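Local coordinates for protein probable 2-hydroxyhepta-2,4-diene-1,7-dioate isomerase (Thermus thermophilus, PDB 2DFU) that probably isomerises 2-hydroxyhepta-2,4-diene-1,7-dioate or acts as an acetylpyruvate hydrolase, as a metal-binding member of the fumarylacetoacetate hydrolase family, at residues A[50-55]-A[224-229]; A[123-128]-A[217-222]; A[167-172]-A[252-257]. One frame throughout, in Å; residues are numbered along the deposited sequence.

Contacts 1 and 3 are buried, with centres about 9 and 8 Å from the centre of the chain, whereas the centre of contact 2 lies about 18 Å from it and is partly exposed. Their chemistry follows: parallel strand pairing with apolar faces in contact 1, a single antiparallel bridge roofed by a salt bridge in contact 2, and purely van der Waals strand packing in contact 3. Contact 1 touches both others. Val-51 and Val-225 pack on Leu-219 of 217-222, while Ile-50 and Leu-226 meet Leu-168 of 167-172. Contacts 2 and 3 stay apart, about 7 Å between nearest atoms. Helix 206-214 covers side chains of contacts 1 and 2 alike.

Contact 1 of 3, residues A[50-55]-A[224-229]; sequences IVCVGR and VVLTGT
Strands 50-53 and 224-226 run side by side as a parallel beta pair in the core of the fumarylacetoacetate hydrolase fold, where Ile-50, Val-51 and Cys-52 stand opposite Val-224, Val-225 and Leu-226. Their axes approach to 4.6 Å and their directions differ by 13°. Strand 78-81 flanks the pair beyond 50-53, and strand 111-121 beyond 224-226.

Three backbone hydrogen bonds fix the register. Val-51 N donates to Val-224 O, and Val-51 O in turn accepts from Leu-226 N at 2.9 Å, so Val-51 is held through both polar backbone atoms. The last, from Val-53 N to Leu-226 O, is 3.1 Å long, and its donor stands 40° out of the carbonyl plane, consistent with the pairing giving out where strand 224-226 ends.

The apolar contacts divide between two faces. On that of Ile-50 and Cys-52, the Ile-50 side chain lies alongside that of Val-224, Ile-50 CG1 to Val-224 CB 4.1 Å. The sulfur of Cys-52 touches a Leu-226 branch, Cys-52 SG to Leu-226 CD1 3.6 Å; chi1 of -38° swings SG to the side of its backbone N, opposite the carbonyl carbon. On the other face, Val-51 and Val-225 pack against helix 206-214.

Past the strands the two segments separate, and Gly-228 adopts backbone angles at which a side chain would collide with the preceding carbonyl and crowd Gly-54 O. A water spans the widening interval: it donates to Gly-54 O at 2.9 Å and accepts from Thr-229 N at 2.6 Å.

Contact 2 of 3, residues A[123-128]-A[217-222]; sequences DRMRHV and MTLEPL
Arg-124 grips Glu-220 side-on in a salt bridge, each of two nitrogens taking its own carboxylate oxygen. Arg-124 NH2 meets the syn lone pair of Glu-220 OE1 at 2.7 Å; Arg-124 NE reaches Glu-220 OE2 at 3.0 Å, with an N-H...O angle of 159°. The fit is imperfectly flat, since the guanidinium and carboxylate planes are turned 48° apart. A bend at chi3 (-67°) in the arginine lays its head beside the glutamate, and Pro-221 CD lies over one guanidinium face. With an alanine in place of Glu-220, the Arg-124 head is likely to lose this charged mate and turn more freely.

Beneath the salt bridge, the loop segments run nearly antiparallel and form a single beta bridge, a hydrogen-bonded pair of Met-125 with Leu-219: Met-125 N to Leu-219 O measures 2.8 Å, and Leu-219 N to Met-125 O 2.9 Å. This ties the loop following strand 111-121 to the one leading into strand 224-226. The paired side chains lie alongside each other, Met-125 CB to Leu-219 CB 4.0 Å, and both rest on Leu-210 of helix 206-214.

On the side of the salt bridge, Thr-218 sits between two arginine stems. Thr-218 CG2 touches CG of Arg-124 at 3.7 Å, while Thr-218 OG1 faces the Arg-126 CB at 3.6 Å and hydrogen-bonds Asp-165 of the second subunit.

Contact 3 of 3, residues A[167-172]-A[252-257]; sequences FLPLGP and LFTLIG
Strands 168-171 and 252-257 pass each other at an axis separation of 7.0 Å with their directions 152° apart, too distant for a ladder, and their backbones share no hydrogen bonds. In this part of the fumarylacetoacetate hydrolase fold, side chains of one strand pack on the other while each strand hydrogen-bonds to its own neighbours. Segment 167-172 bonds its backbone to strand 137-148, whereas strand 250-259 runs between 102-104 and 241-246. A cis peptide before Pro-172 accompanies the corner at which segment 167-172 ends.

Leu-252 bridges most of the interval. With CG anti to the backbone N, its two methyls spread along the facing backbone: Leu-252 CD2 lies 3.6 Å from Pro-169 O, and Leu-252 CD1 lies 3.8 Å from Gly-171 N. Nearer the root, Leu-252 CB approaches Gly-171 O at 3.7 Å. At the backbone angles of Gly-171 a side chain would strike the carbonyl before it. Val-142 of strand 137-148 also touches Leu-252.

The second point of packing is Pro-169, whose ring crosses the Thr-254 side chain at a slant. Val-102 touches both residues. Chi1 of -172° in Thr-254 turns the hydroxyl to the proline, bringing Thr-254 OG1 to 3.5 Å from Pro-169 CG.

Contact 1 of 3, residues A[50-55]-A[224-229]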
ATOM      1  N   ILE A  50      -4.279  -2.220  -0.363  1.00 28.96           N
ATOM      2  CA  ILE A  50      -5.346  -3.013   0.242  1.00 26.65           C
ATOM      3  C   ILE A  50      -5.893  -2.275   1.454  1.00 27.87           C
ATOM      4  O   ILE A  50      -5.186  -2.080   2.445  1.00 26.85           O
ATOM      5  CB  ILE A  50      -4.802  -4.393   0.657  1.00 29.45           C
ATOM      6  CG1 ILE A  50      -4.312  -5.132  -0.594  1.00 30.23           C
ATOM      7  CG2 ILE A  50      -5.877  -5.204   1.377  1.00 26.01           C
ATOM      8  CD1 ILE A  50      -3.212  -6.127  -0.330  1.00 33.21           C
ATOM      9  N   VAL A  51      -7.152  -1.846   1.364  1.00 27.96           N
ATOM     10  CA  VAL A  51      -7.797  -1.104   2.445  1.00 28.53           C
ATOM     11  C   VAL A  51      -8.683  -2.039   3.261  1.00 29.93           C
ATOM     12  O   VAL A  51      -9.511  -2.764   2.706  1.00 31.80           O
ATOM     13  CB  VAL A  51      -8.643   0.058   1.876  1.00 29.79           C
ATOM     14  CG1 VAL A  51      -9.146   0.935   2.998  1.00 29.93           C
ATOM     15  CG2 VAL A  51      -7.808   0.878   0.900  1.00 30.36           C
ATOM     16  N   CYS A  52      -8.521  -2.025   4.581  1.00 29.99           N
ATOM     17  CA  CYS A  52      -9.301  -2.926   5.419  1.00 30.45           C
ATOM     18  C   CYS A  52     -10.146  -2.236   6.476  1.00 31.44           C
ATOM     19  O   CYS A  52      -9.756  -1.216   7.034  1.00 31.85           O
ATOM     20  CB  CYS A  52      -8.367  -3.920   6.096  1.00 29.78           C
ATOM     21  SG  CYS A  52      -7.025  -4.470   5.025  1.00 34.55           S
ATOM     22  N   VAL A  53     -11.304  -2.825   6.755  1.00 34.03           N
ATOM     23  CA  VAL A  53     -12.223  -2.294   7.751  1.00 34.41           C
ATOM     24  C   VAL A  53     -12.003  -2.974   9.090  1.00 35.63           C
ATOM     25  O   VAL A  53     -11.621  -4.144   9.150  1.00 33.29           O
ATOM     26  CB  VAL A  53     -13.695  -2.508   7.324  1.00 34.77           C
ATOM     27  CG1 VAL A  53     -14.638  -2.080   8.440  1.00 34.26           C
ATOM     28  CG2 VAL A  53     -13.988  -1.703   6.065  1.00 35.87           C
ATOM     29  N   GLY A  54     -12.225  -2.229  10.167  1.00 36.93           N
ATOM     30  CA  GLY A  54     -12.069  -2.801  11.489  1.00 37.85           C
ATOM     31  C   GLY A  54     -13.362  -3.497  11.883  1.00 39.40           C
ATOM     32  O   GLY A  54     -13.907  -4.297  11.124  1.00 39.42           O
ATOM     33  N   ARG A  55     -13.858  -3.186  13.071  1.00 41.24           N
ATOM     34  CA  ARG A  55     -15.097  -3.773  13.564  1.00 43.07           C
ATOM     35  C   ARG A  55     -16.206  -3.504  12.555  1.00 40.82           C
ATOM     36  O   ARG A  55     -16.390  -2.366  12.124  1.00 41.00           O
ATOM     37  CB  ARG A  55     -15.446  -3.141  14.911  1.00 46.67           C
ATOM     38  CG  ARG A  55     -16.686  -3.684  15.584  1.00 52.07           C
ATOM     39  CD  ARG A  55     -16.905  -2.952  16.898  1.00 57.98           C
ATOM     40  NE  ARG A  55     -18.114  -3.383  17.590  1.00 63.63           N
ATOM     41  CZ  ARG A  55     -18.592  -2.790  18.681  1.00 66.26           C
ATOM     42  NH1 ARG A  55     -17.957  -1.744  19.198  1.00 67.66           N
ATOM     43  NH2 ARG A  55     -19.700  -3.242  19.255  1.00 67.66           N
ATOM     44  N   VAL A 224      -7.946  -3.977  -3.505  1.00 26.88           N
ATOM     45  CA  VAL A 224      -8.732  -4.893  -2.692  1.00 26.89           C
ATOM     46  C   VAL A 224      -9.209  -4.194  -1.418  1.00 26.33           C
ATOM     47  O   VAL A 224      -8.475  -3.410  -0.810  1.00 26.84           O
ATOM     48  CB  VAL A 224      -7.889  -6.154  -2.321  1.00 26.32           C
ATOM     49  CG1 VAL A 224      -8.622  -7.007  -1.309  1.00 24.64           C
ATOM     50  CG2 VAL A 224      -7.598  -6.968  -3.575  1.00 23.90           C
ATOM     51  N   VAL A 225     -10.448  -4.459  -1.027  1.00 24.29           N
ATOM     52  CA  VAL A 225     -11.000  -3.864   0.189  1.00 25.20           C
ATOM     53  C   VAL A 225     -11.576  -4.990   1.031  1.00 25.59           C
ATOM     54  O   VAL A 225     -12.360  -5.797   0.522  1.00 27.09           O
ATOM     55  CB  VAL A 225     -12.128  -2.846  -0.142  1.00 28.68           C
ATOM     56  CG1 VAL A 225     -12.739  -2.304   1.140  1.00 26.35           C
ATOM     57  CG2 VAL A 225     -11.572  -1.698  -0.991  1.00 27.73           C
ATOM     58  N   LEU A 226     -11.168  -5.067   2.297  1.00 27.66           N
ATOM     59  CA  LEU A 226     -11.665  -6.100   3.209  1.00 29.48           C
ATOM     60  C   LEU A 226     -12.822  -5.514   4.013  1.00 31.44           C
ATOM     61  O   LEU A 226     -12.762  -4.364   4.448  1.00 31.86           O
ATOM     62  CB  LEU A 226     -10.554  -6.577   4.153  1.00 28.67           C
ATOM     63  CG  LEU A 226      -9.241  -7.056   3.516  1.00 31.52           C
ATOM     64  CD1 LEU A 226      -8.411  -7.787   4.575  1.00 31.59           C
ATOM     65  CD2 LEU A 226      -9.513  -7.976   2.343  1.00 29.22           C
ATOM     66  N   THR A 227     -13.865  -6.310   4.227  1.00 33.26           N
ATOM     67  CA  THR A 227     -15.054  -5.831   4.923  1.00 34.30           C
ATOM     68  C   THR A 227     -15.281  -6.225   6.389  1.00 36.43           C
ATOM     69  O   THR A 227     -16.423  -6.237   6.856  1.00 38.32           O
ATOM     70  CB  THR A 227     -16.299  -6.224   4.118  1.00 34.95           C
ATOM     71  OG1 THR A 227     -16.401  -7.652   4.062  1.00 34.89           O
ATOM     72  CG2 THR A 227     -16.193  -5.695   2.698  1.00 31.46           C
ATOM     73  N   GLY A 228     -14.223  -6.538   7.129  1.00 35.56           N
ATOM     74  CA  GLY A 228     -14.413  -6.905   8.526  1.00 36.37           C
ATOM     75  C   GLY A 228     -14.653  -8.389   8.761  1.00 37.07           C
ATOM     76  O   GLY A 228     -14.909  -9.142   7.823  1.00 37.56           O
ATOM     77  N   THR A 229     -14.592  -8.815  10.018  1.00 37.68           N
ATOM     78  CA  THR A 229     -14.769 -10.227  10.342  1.00 39.40           C
ATOM     79  C   THR A 229     -15.786 -10.476  11.459  1.00 39.12           C
ATOM     80  O   THR A 229     -15.929  -9.667  12.370  1.00 39.68           O
ATOM     81  CB  THR A 229     -13.402 -10.855  10.744  1.00 39.55           C
ATOM     82  OG1 THR A 229     -13.519 -12.280  10.801  1.00 38.38           O
ATOM     83  CG2 THR A 229     -12.949 -10.331  12.102  1.00 37.17           C
TER
HETATM   84  O   HOH W   1     -13.578  -7.141  11.665  1.00 57.56           O

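Contact 2 of 3, residues A[123-128]-A[217-222]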
ATOM      1  N   ASP A 123     -13.736  -0.310 -11.391  1.00 33.80           N
ATOM      2  CA  ASP A 123     -13.518   1.008 -11.983  1.00 34.41           C
ATOM      3  C   ASP A 123     -13.000   1.962 -10.914  1.00 32.57           C
ATOM      4  O   ASP A 123     -13.391   1.862  -9.751  1.00 31.47           O
ATOM      5  CB  ASP A 123     -14.829   1.560 -12.565  1.00 36.57           C
ATOM      6  CG  ASP A 123     -15.540   0.559 -13.473  1.00 40.94           C
ATOM      7  OD1 ASP A 123     -14.927   0.104 -14.460  1.00 43.51           O
ATOM      8  OD2 ASP A 123     -16.715   0.225 -13.202  1.00 42.46           O
ATOM      9  N   ARG A 124     -12.124   2.881 -11.311  1.00 32.33           N
ATOM     10  CA  ARG A 124     -11.565   3.861 -10.383  1.00 33.06           C
ATOM     11  C   ARG A 124     -12.689   4.523  -9.576  1.00 33.79           C
ATOM     12  O   ARG A 124     -13.758   4.823 -10.107  1.00 31.75           O
ATOM     13  CB  ARG A 124     -10.770   4.920 -11.162  1.00 36.65           C
ATOM     14  CG  ARG A 124     -10.182   6.031 -10.303  1.00 40.33           C
ATOM     15  CD  ARG A 124      -9.173   6.899 -11.067  1.00 45.37           C
ATOM     16  NE  ARG A 124      -7.966   6.153 -11.429  1.00 50.17           N
ATOM     17  CZ  ARG A 124      -7.771   5.554 -12.602  1.00 52.22           C
ATOM     18  NH1 ARG A 124      -8.698   5.613 -13.550  1.00 54.69           N
ATOM     19  NH2 ARG A 124      -6.653   4.880 -12.828  1.00 53.94           N
ATOM     20  N   MET A 125     -12.444   4.737  -8.290  1.00 33.82           N
ATOM     21  CA  MET A 125     -13.432   5.352  -7.413  1.00 35.04           C
ATOM     22  C   MET A 125     -12.891   6.568  -6.662  1.00 35.74           C
ATOM     23  O   MET A 125     -11.917   6.464  -5.915  1.00 33.13           O
ATOM     24  CB  MET A 125     -13.938   4.332  -6.385  1.00 32.66           C
ATOM     25  CG  MET A 125     -14.553   3.080  -6.971  1.00 32.88           C
ATOM     26  SD  MET A 125     -15.162   1.991  -5.665  1.00 35.60           S
ATOM     27  CE  MET A 125     -16.765   2.777  -5.283  1.00 34.98           C
ATOM     28  N   ARG A 126     -13.542   7.713  -6.863  1.00 38.02           N
ATOM     29  CA  ARG A 126     -13.187   8.970  -6.194  1.00 38.49           C
ATOM     30  C   ARG A 126     -14.485   9.746  -5.963  1.00 38.15           C
ATOM     31  O   ARG A 126     -15.172  10.100  -6.919  1.00 37.93           O
ATOM     32  CB  ARG A 126     -12.238   9.805  -7.057  1.00 40.69           C
ATOM     33  CG  ARG A 126     -11.975  11.196  -6.485  1.00 43.89           C
ATOM     34  CD  ARG A 126     -10.920  11.951  -7.276  1.00 48.04           C
ATOM     35  NE  ARG A 126     -10.670  13.279  -6.717  1.00 50.72           N
ATOM     36  CZ  ARG A 126     -11.520  14.301  -6.793  1.00 51.82           C
ATOM     37  NH1 ARG A 126     -12.685  14.162  -7.413  1.00 52.06           N
ATOM     38  NH2 ARG A 126     -11.211  15.462  -6.236  1.00 52.89           N
ATOM     39  N   HIS A 127     -14.814  10.002  -4.701  1.00 39.25           N
ATOM     40  CA  HIS A 127     -16.046  10.712  -4.349  1.00 41.71           C
ATOM     41  C   HIS A 127     -17.232  10.021  -5.022  1.00 41.84           C
ATOM     42  O   HIS A 127     -17.903  10.601  -5.883  1.00 41.95           O
ATOM     43  CB  HIS A 127     -16.001  12.184  -4.795  1.00 44.05           C
ATOM     44  CG  HIS A 127     -14.831  12.950  -4.260  1.00 46.69           C
ATOM     45  ND1 HIS A 127     -14.172  12.594  -3.102  1.00 49.39           N
ATOM     46  CD2 HIS A 127     -14.217  14.068  -4.713  1.00 47.37           C
ATOM     47  CE1 HIS A 127     -13.203  13.461  -2.865  1.00 48.81           C
ATOM     48  NE2 HIS A 127     -13.209  14.365  -3.828  1.00 48.76           N
ATOM     49  N   VAL A 128     -17.478   8.775  -4.629  1.00 40.76           N
ATOM     50  CA  VAL A 128     -18.577   7.994  -5.179  1.00 39.84           C
ATOM     51  C   VAL A 128     -19.647   7.849  -4.103  1.00 39.11           C
ATOM     52  O   VAL A 128     -19.349   7.481  -2.972  1.00 38.84           O
ATOM     53  CB  VAL A 128     -18.091   6.587  -5.613  1.00 40.25           C
ATOM     54  CG1 VAL A 128     -19.253   5.760  -6.141  1.00 37.36           C
ATOM     55  CG2 VAL A 128     -17.007   6.723  -6.674  1.00 38.74           C
ATOM     56  N   MET A 217      -9.659   8.923  -0.378  1.00 34.66           N
ATOM     57  CA  MET A 217      -8.678   8.037  -0.996  1.00 34.25           C
ATOM     58  C   MET A 217      -9.220   7.423  -2.279  1.00 33.70           C
ATOM     59  O   MET A 217     -10.223   6.710  -2.258  1.00 36.46           O
ATOM     60  CB  MET A 217      -8.298   6.932   0.003  1.00 33.59           C
ATOM     61  CG  MET A 217      -7.549   5.741  -0.582  1.00 32.61           C
ATOM     62  SD  MET A 217      -7.149   4.502   0.690  1.00 32.43           S
ATOM     63  CE  MET A 217      -5.625   5.193   1.363  1.00 29.04           C
ATOM     64  N   THR A 218      -8.564   7.703  -3.400  1.00 31.84           N
ATOM     65  CA  THR A 218      -9.007   7.149  -4.673  1.00 32.49           C
ATOM     66  C   THR A 218      -8.667   5.665  -4.747  1.00 31.98           C
ATOM     67  O   THR A 218      -7.523   5.264  -4.519  1.00 31.43           O
ATOM     68  CB  THR A 218      -8.347   7.868  -5.868  1.00 33.04           C
ATOM     69  OG1 THR A 218      -8.827   9.216  -5.933  1.00 38.09           O
ATOM     70  CG2 THR A 218      -8.688   7.172  -7.174  1.00 33.75           C
ATOM     71  N   LEU A 219      -9.675   4.850  -5.037  1.00 28.96           N
ATOM     72  CA  LEU A 219      -9.479   3.413  -5.157  1.00 28.82           C
ATOM     73  C   LEU A 219      -9.217   3.125  -6.622  1.00 29.75           C
ATOM     74  O   LEU A 219      -9.977   3.568  -7.487  1.00 28.34           O
ATOM     75  CB  LEU A 219     -10.724   2.667  -4.678  1.00 28.73           C
ATOM     76  CG  LEU A 219     -10.867   2.611  -3.158  1.00 26.77           C
ATOM     77  CD1 LEU A 219     -12.255   2.111  -2.784  1.00 28.70           C
ATOM     78  CD2 LEU A 219      -9.782   1.699  -2.587  1.00 28.04           C
ATOM     79  N   GLU A 220      -8.133   2.404  -6.897  1.00 29.61           N
ATOM     80  CA  GLU A 220      -7.746   2.069  -8.264  1.00 31.27           C
ATOM     81  C   GLU A 220      -8.307   0.733  -8.718  1.00 31.98           C
ATOM     82  O   GLU A 220      -8.688  -0.102  -7.897  1.00 32.21           O
ATOM     83  CB  GLU A 220      -6.221   2.008  -8.385  1.00 31.58           C
ATOM     84  CG  GLU A 220      -5.504   3.336  -8.228  1.00 36.17           C
ATOM     85  CD  GLU A 220      -5.837   4.311  -9.344  1.00 38.92           C
ATOM     86  OE1 GLU A 220      -5.714   3.927 -10.528  1.00 40.68           O
ATOM     87  OE2 GLU A 220      -6.221   5.458  -9.041  1.00 40.61           O
ATOM     88  N   PRO A 221      -8.371   0.515 -10.041  1.00 32.90           N
ATOM     89  CA  PRO A 221      -8.891  -0.758 -10.535  1.00 31.02           C
ATOM     90  C   PRO A 221      -8.025  -1.873  -9.953  1.00 31.16           C
ATOM     91  O   PRO A 221      -6.798  -1.745  -9.888  1.00 27.23           O
ATOM     92  CB  PRO A 221      -8.729  -0.631 -12.046  1.00 33.17           C
ATOM     93  CG  PRO A 221      -8.930   0.830 -12.277  1.00 34.71           C
ATOM     94  CD  PRO A 221      -8.112   1.443 -11.158  1.00 32.33           C
ATOM     95  N   LEU A 222      -8.686  -2.945  -9.520  1.00 30.05           N
ATOM     96  CA  LEU A 222      -8.053  -4.117  -8.927  1.00 30.09           C
ATOM     97  C   LEU A 222      -7.539  -3.940  -7.489  1.00 31.24           C
ATOM     98  O   LEU A 222      -6.880  -4.828  -6.949  1.00 28.88           O
ATOM     99  CB  LEU A 222      -6.951  -4.654  -9.852  1.00 32.03           C
ATOM    100  CG  LEU A 222      -7.476  -4.980 -11.264  1.00 33.58           C
ATOM    101  CD1 LEU A 222      -6.370  -5.603 -12.111  1.00 34.49           C
ATOM    102  CD2 LEU A 222      -8.659  -5.932 -11.174  1.00 32.63           C
TER

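Contact 3 of 3, residues A[167-172]-A[252-257]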
ATOM      1  N   PHE A 167       0.433 -12.119   5.219  1.00 27.58           N
ATOM      2  CA  PHE A 167      -0.662 -11.917   6.167  1.00 26.49           C
ATOM      3  C   PHE A 167      -2.011 -11.724   5.485  1.00 27.93           C
ATOM      4  O   PHE A 167      -2.977 -11.282   6.111  1.00 29.64           O
ATOM      5  CB  PHE A 167      -0.372 -10.735   7.090  1.00 26.07           C
ATOM      6  CG  PHE A 167       0.370 -11.114   8.347  1.00 28.55           C
ATOM      7  CD1 PHE A 167       1.182 -12.249   8.382  1.00 28.16           C
ATOM      8  CD2 PHE A 167       0.269 -10.325   9.490  1.00 28.87           C
ATOM      9  CE1 PHE A 167       1.883 -12.593   9.540  1.00 30.20           C
ATOM     10  CE2 PHE A 167       0.966 -10.658  10.655  1.00 30.39           C
ATOM     11  CZ  PHE A 167       1.775 -11.795  10.678  1.00 30.70           C
ATOM     12  N   LEU A 168      -2.087 -12.055   4.202  1.00 27.14           N
ATOM     13  CA  LEU A 168      -3.352 -11.915   3.496  1.00 28.89           C
ATOM     14  C   LEU A 168      -3.635 -12.970   2.432  1.00 28.41           C
ATOM     15  O   LEU A 168      -3.510 -12.709   1.232  1.00 29.46           O
ATOM     16  CB  LEU A 168      -3.481 -10.519   2.866  1.00 26.89           C
ATOM     17  CG  LEU A 168      -4.852 -10.246   2.218  1.00 30.34           C
ATOM     18  CD1 LEU A 168      -5.956 -10.319   3.277  1.00 28.46           C
ATOM     19  CD2 LEU A 168      -4.851  -8.883   1.543  1.00 27.69           C
ATOM     20  N   PRO A 169      -3.977 -14.195   2.859  1.00 29.02           N
ATOM     21  CA  PRO A 169      -4.282 -15.230   1.865  1.00 27.51           C
ATOM     22  C   PRO A 169      -5.515 -14.668   1.145  1.00 27.88           C
ATOM     23  O   PRO A 169      -6.406 -14.118   1.796  1.00 27.39           O
ATOM     24  CB  PRO A 169      -4.627 -16.443   2.730  1.00 26.57           C
ATOM     25  CG  PRO A 169      -3.742 -16.263   3.928  1.00 27.59           C
ATOM     26  CD  PRO A 169      -3.880 -14.772   4.215  1.00 29.91           C
ATOM     27  N   LEU A 170      -5.574 -14.783  -0.179  1.00 28.26           N
ATOM     28  CA  LEU A 170      -6.713 -14.225  -0.905  1.00 27.01           C
ATOM     29  C   LEU A 170      -7.111 -15.089  -2.092  1.00 26.25           C
ATOM     30  O   LEU A 170      -6.270 -15.441  -2.916  1.00 23.63           O
ATOM     31  CB  LEU A 170      -6.372 -12.810  -1.393  1.00 27.31           C
ATOM     32  CG  LEU A 170      -7.505 -11.966  -1.983  1.00 24.95           C
ATOM     33  CD1 LEU A 170      -8.287 -11.310  -0.853  1.00 27.94           C
ATOM     34  CD2 LEU A 170      -6.930 -10.901  -2.898  1.00 27.85           C
ATOM     35  N   GLY A 171      -8.399 -15.414  -2.180  1.00 25.47           N
ATOM     36  CA  GLY A 171      -8.879 -16.243  -3.276  1.00 25.48           C
ATOM     37  C   GLY A 171     -10.146 -17.008  -2.921  1.00 26.46           C
ATOM     38  O   GLY A 171     -10.877 -16.601  -2.021  1.00 26.82           O
ATOM     39  N   PRO A 172     -10.434 -18.130  -3.600  1.00 26.09           N
ATOM     40  CA  PRO A 172      -9.667 -18.753  -4.689  1.00 25.86           C
ATOM     41  C   PRO A 172      -9.849 -17.989  -5.993  1.00 26.21           C
ATOM     42  O   PRO A 172      -9.053 -18.099  -6.930  1.00 24.95           O
ATOM     43  CB  PRO A 172     -10.292 -20.138  -4.781  1.00 26.36           C
ATOM     44  CG  PRO A 172     -11.763 -19.812  -4.560  1.00 24.92           C
ATOM     45  CD  PRO A 172     -11.687 -18.873  -3.354  1.00 26.82           C
ATOM     46  N   LEU A 252     -11.879 -20.345   0.441  1.00 28.03           N
ATOM     47  CA  LEU A 252     -10.465 -20.033   0.502  1.00 27.74           C
ATOM     48  C   LEU A 252      -9.763 -21.043   1.407  1.00 28.40           C
ATOM     49  O   LEU A 252     -10.137 -21.213   2.569  1.00 27.52           O
ATOM     50  CB  LEU A 252     -10.258 -18.630   1.057  1.00 26.18           C
ATOM     51  CG  LEU A 252      -8.833 -18.215   1.436  1.00 27.92           C
ATOM     52  CD1 LEU A 252      -7.900 -18.331   0.230  1.00 25.82           C
ATOM     53  CD2 LEU A 252      -8.863 -16.781   1.963  1.00 25.48           C
ATOM     54  N   PHE A 253      -8.748 -21.705   0.867  1.00 26.57           N
ATOM     55  CA  PHE A 253      -7.974 -22.680   1.623  1.00 28.60           C
ATOM     56  C   PHE A 253      -6.581 -22.117   1.896  1.00 28.38           C
ATOM     57  O   PHE A 253      -5.905 -21.644   0.985  1.00 29.28           O
ATOM     58  CB  PHE A 253      -7.829 -23.976   0.825  1.00 26.99           C
ATOM     59  CG  PHE A 253      -9.122 -24.692   0.584  1.00 28.75           C
ATOM     60  CD1 PHE A 253      -9.664 -25.526   1.562  1.00 29.17           C
ATOM     61  CD2 PHE A 253      -9.789 -24.559  -0.630  1.00 28.43           C
ATOM     62  CE1 PHE A 253     -10.849 -26.226   1.331  1.00 27.60           C
ATOM     63  CE2 PHE A 253     -10.974 -25.252  -0.870  1.00 31.35           C
ATOM     64  CZ  PHE A 253     -11.503 -26.092   0.117  1.00 28.17           C
ATOM     65  N   THR A 254      -6.156 -22.160   3.149  1.00 27.85           N
ATOM     66  CA  THR A 254      -4.832 -21.680   3.500  1.00 30.43           C
ATOM     67  C   THR A 254      -4.342 -22.445   4.721  1.00 31.68           C
ATOM     68  O   THR A 254      -5.087 -23.229   5.312  1.00 33.80           O
ATOM     69  CB  THR A 254      -4.833 -20.160   3.796  1.00 28.76           C
ATOM     70  OG1 THR A 254      -3.484 -19.710   3.952  1.00 28.25           O
ATOM     71  CG2 THR A 254      -5.595 -19.862   5.065  1.00 31.67           C
ATOM     72  N   LEU A 255      -3.086 -22.236   5.095  1.00 33.18           N
ATOM     73  CA  LEU A 255      -2.540 -22.935   6.247  1.00 34.46           C
ATOM     74  C   LEU A 255      -1.356 -22.212   6.866  1.00 33.77           C
ATOM     75  O   LEU A 255      -0.672 -21.416   6.212  1.00 33.64           O
ATOM     76  CB  LEU A 255      -2.141 -24.365   5.856  1.00 36.75           C
ATOM     77  CG  LEU A 255      -1.047 -24.574   4.808  1.00 38.64           C
ATOM     78  CD1 LEU A 255       0.306 -24.186   5.377  1.00 42.35           C
ATOM     79  CD2 LEU A 255      -1.018 -26.030   4.406  1.00 42.34           C
ATOM     80  N   ILE A 256      -1.117 -22.501   8.138  1.00 32.54           N
ATOM     81  CA  ILE A 256      -0.025 -21.885   8.859  1.00 31.97           C
ATOM     82  C   ILE A 256       1.213 -22.764   8.805  1.00 33.97           C
ATOM     83  O   ILE A 256       1.151 -23.971   9.068  1.00 32.64           O
ATOM     84  CB  ILE A 256      -0.405 -21.647  10.319  1.00 31.56           C
ATOM     85  CG1 ILE A 256      -1.778 -20.981  10.387  1.00 30.93           C
ATOM     86  CG2 ILE A 256       0.643 -20.761  10.990  1.00 31.87           C
ATOM     87  CD1 ILE A 256      -1.855 -19.651   9.637  1.00 31.42           C
ATOM     88  N   GLY A 257       2.337 -22.152   8.453  1.00 35.06           N
ATOM     89  CA  GLY A 257       3.582 -22.889   8.379  1.00 35.72           C
ATOM     90  C   GLY A 257       4.275 -22.948   9.728  1.00 37.18           C
ATOM     91  O   GLY A 257       3.739 -22.448  10.720  1.00 32.99           O
TER